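Local structure of acetylacetone-cleaving enzyme (Acinetobacter johnsonii, 3BAL) at residues 60-65 and 123-128. The protein uses a bound iron ion and molecular oxygen to cleave acetylacetone into methylglyoxal and acetate, working as a homotetramer. Residues are numbered along the deposited sequence; the frame is centred on the assembly and turned at random.
Sequences ASHIHA and LNFIDD. With ZN (zinc ion), chain E.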
loop_
_atom_site.group_PDB
_atom_site.type_symbol
_atom_site.label_atom_id
_atom_site.label_comp_id
_atom_site.label_asym_id
_atom_site.label_seq_id
_atom_site.Cartn_x
_atom_site.Cartn_y
_atom_site.Cartn_z
ATOM N N ALA A 60 -21.452 14.515 -2.211
ATOM C CA ALA A 60 -21.321 15.079 -3.554
ATOM C C ALA A 60 -20.606 14.060 -4.439
ATOM O O ALA A 60 -19.918 13.171 -3.929
ATOM C CB ALA A 60 -20.529 16.373 -3.499
ATOM N N SER A 61 -20.771 14.194 -5.754
ATOM C CA SER A 61 -20.169 13.283 -6.727
ATOM C C SER A 61 -18.648 13.207 -6.661
ATOM O O SER A 61 -17.965 14.230 -6.641
ATOM C CB SER A 61 -20.580 13.680 -8.149
ATOM O OG SER A 61 -21.982 13.576 -8.316
ATOM N N HIS A 62 -18.115 11.989 -6.652
ATOM C CA HIS A 62 -16.676 11.817 -6.583
ATOM C C HIS A 62 -16.207 10.480 -7.133
ATOM O O HIS A 62 -16.990 9.546 -7.314
ATOM C CB HIS A 62 -16.203 11.931 -5.141
ATOM C CG HIS A 62 -16.840 10.935 -4.221
ATOM N ND1 HIS A 62 -18.093 11.118 -3.673
ATOM C CD2 HIS A 62 -16.410 9.726 -3.779
ATOM C CE1 HIS A 62 -18.407 10.066 -2.935
ATOM N NE2 HIS A 62 -17.403 9.208 -2.982
ATOM N N ILE A 63 -14.906 10.406 -7.376
ATOM C CA ILE A 63 -14.266 9.204 -7.885
ATOM C C ILE A 63 -13.178 8.788 -6.888
ATOM O O ILE A 63 -12.442 9.637 -6.380
ATOM C CB ILE A 63 -13.604 9.475 -9.256
ATOM C CG1 ILE A 63 -14.672 9.831 -10.290
ATOM C CG2 ILE A 63 -12.799 8.258 -9.690
ATOM C CD1 ILE A 63 -14.124 10.243 -11.637
ATOM N N HIS A 64 -13.099 7.491 -6.598
ATOM C CA HIS A 64 -12.079 6.958 -5.693
ATOM C C HIS A 64 -10.805 6.702 -6.490
ATOM O O HIS A 64 -10.788 5.881 -7.409
ATOM C CB HIS A 64 -12.555 5.650 -5.056
ATOM C CG HIS A 64 -13.579 5.847 -3.987
ATOM N ND1 HIS A 64 -13.283 5.741 -2.643
ATOM C CD2 HIS A 64 -14.877 6.223 -4.059
ATOM C CE1 HIS A 64 -14.356 6.047 -1.934
ATOM N NE2 HIS A 64 -15.336 6.344 -2.768
ATOM N N ALA A 65 -9.739 7.420 -6.149
ATOM C CA ALA A 65 -8.470 7.258 -6.847
ATOM C C ALA A 65 -7.811 5.915 -6.504
ATOM O O ALA A 65 -7.056 5.360 -7.307
ATOM C CB ALA A 65 -7.541 8.412 -6.488
ATOM N N LEU A 123 -10.072 11.354 -2.872
ATOM C CA LEU A 123 -11.411 11.241 -3.424
ATOM C C LEU A 123 -11.522 12.481 -4.300
ATOM O O LEU A 123 -11.435 13.605 -3.805
ATOM C CB LEU A 123 -12.477 11.290 -2.331
ATOM C CG LEU A 123 -12.427 10.198 -1.269
ATOM C CD1 LEU A 123 -13.737 10.222 -0.502
ATOM C CD2 LEU A 123 -12.212 8.831 -1.906
ATOM N N ASN A 124 -11.684 12.276 -5.600
ATOM C CA ASN A 124 -11.785 13.397 -6.516
ATOM C C ASN A 124 -13.226 13.812 -6.766
ATOM O O ASN A 124 -13.988 13.095 -7.418
ATOM C CB ASN A 124 -11.103 13.062 -7.846
ATOM C CG ASN A 124 -9.598 12.900 -7.705
ATOM O OD1 ASN A 124 -8.985 13.437 -6.782
ATOM N ND2 ASN A 124 -8.995 12.169 -8.635
ATOM N N PHE A 125 -13.607 14.966 -6.232
ATOM C CA PHE A 125 -14.965 15.451 -6.430
ATOM C C PHE A 125 -15.018 16.134 -7.788
ATOM O O PHE A 125 -14.135 16.916 -8.122
ATOM C CB PHE A 125 -15.364 16.388 -5.289
ATOM C CG PHE A 125 -15.544 15.672 -3.972
ATOM C CD1 PHE A 125 -14.444 15.388 -3.162
ATOM C CD2 PHE A 125 -16.806 15.231 -3.571
ATOM C CE1 PHE A 125 -14.594 14.670 -1.973
ATOM C CE2 PHE A 125 -16.969 14.510 -2.383
ATOM C CZ PHE A 125 -15.858 14.231 -1.583
ATOM N N ILE A 126 -16.050 15.814 -8.566
ATOM C CA ILE A 126 -16.203 16.322 -9.933
ATOM C C ILE A 126 -17.457 17.152 -10.209
ATOM O O ILE A 126 -18.471 16.999 -9.525
ATOM C CB ILE A 126 -16.207 15.140 -10.940
ATOM C CG1 ILE A 126 -17.290 14.122 -10.544
ATOM C CG2 ILE A 126 -14.834 14.478 -10.966
ATOM C CD1 ILE A 126 -17.405 12.899 -11.478
ATOM N N ASP A 127 -17.387 18.024 -11.220
ATOM C CA ASP A 127 -18.546 18.832 -11.595
ATOM C C ASP A 127 -19.322 18.095 -12.692
ATOM O O ASP A 127 -18.967 16.970 -13.042
ATOM C CB ASP A 127 -18.139 20.250 -12.048
ATOM C CG ASP A 127 -17.340 20.266 -13.340
ATOM O OD1 ASP A 127 -17.411 19.301 -14.125
ATOM O OD2 ASP A 127 -16.649 21.273 -13.583
ATOM N N ASP A 128 -20.374 18.717 -13.227
ATOM C CA ASP A 128 -21.211 18.073 -14.247
ATOM C C ASP A 128 -20.567 17.824 -15.609
ATOM O O ASP A 128 -21.179 17.209 -16.491
ATOM C CB ASP A 128 -22.517 18.855 -14.450
ATOM C CG ASP A 128 -23.493 18.681 -13.294
ATOM O OD1 ASP A 128 -23.439 17.638 -12.606
ATOM O OD2 ASP A 128 -24.335 19.579 -13.080
HETATM ZN ZN ZN E . -17.255 7.044 -2.418
HETATM O O HOH W 1 -18.888 17.141 -6.927
#
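Ile63 and Asn124 face each other as the hydrogen-bonded pair of two antiparallel strands: Ile63 N gives its hydrogen to Asn124 O (2.8 Å), and Asn124 N returns one to Ile63 O (2.9 Å). Two residues along each strand, beyond the His62/Phe125 pair, Ser61 O takes the N-H of Ile126 (N to O 3.1 Å) from above its carbonyl plane. A water bridges Ser61 O and Ile126 O, donating to both, its oxygen 2.6 Å from Ile126 O. Outside the two segments, Ser61 OG bonds to Gly105 O and Asn124 OD1 to Ser135 OG of the same chain, while Asn124 ND2 makes a weak bond to Ser135 OG of a second subunit. On the sheet face opposite Ile63 and Asn124, the side chains of His62 and Phe125 lie side by side. His62 CB sits over the phenyl face in a CH-pi contact, 3.9 Å from the ring centroid. With CG held between backbone N and carbonyl carbon (chi1 58°), the imidazole swings back so that ND1 donates almost straight (170°), in its ring plane, to Ala60 O at 2.8 Å. That bond and the one from NE2 to the zinc ion (2.2 Å) together hold the ring's rotation. Leu123 CD2 covers one face of the His64 ring, whose NE2 binds the same ion. With His104 completing the protein ligands, this is the three-histidine metal site of a cupin jelly roll, occupied here by zinc instead of the enzyme's iron.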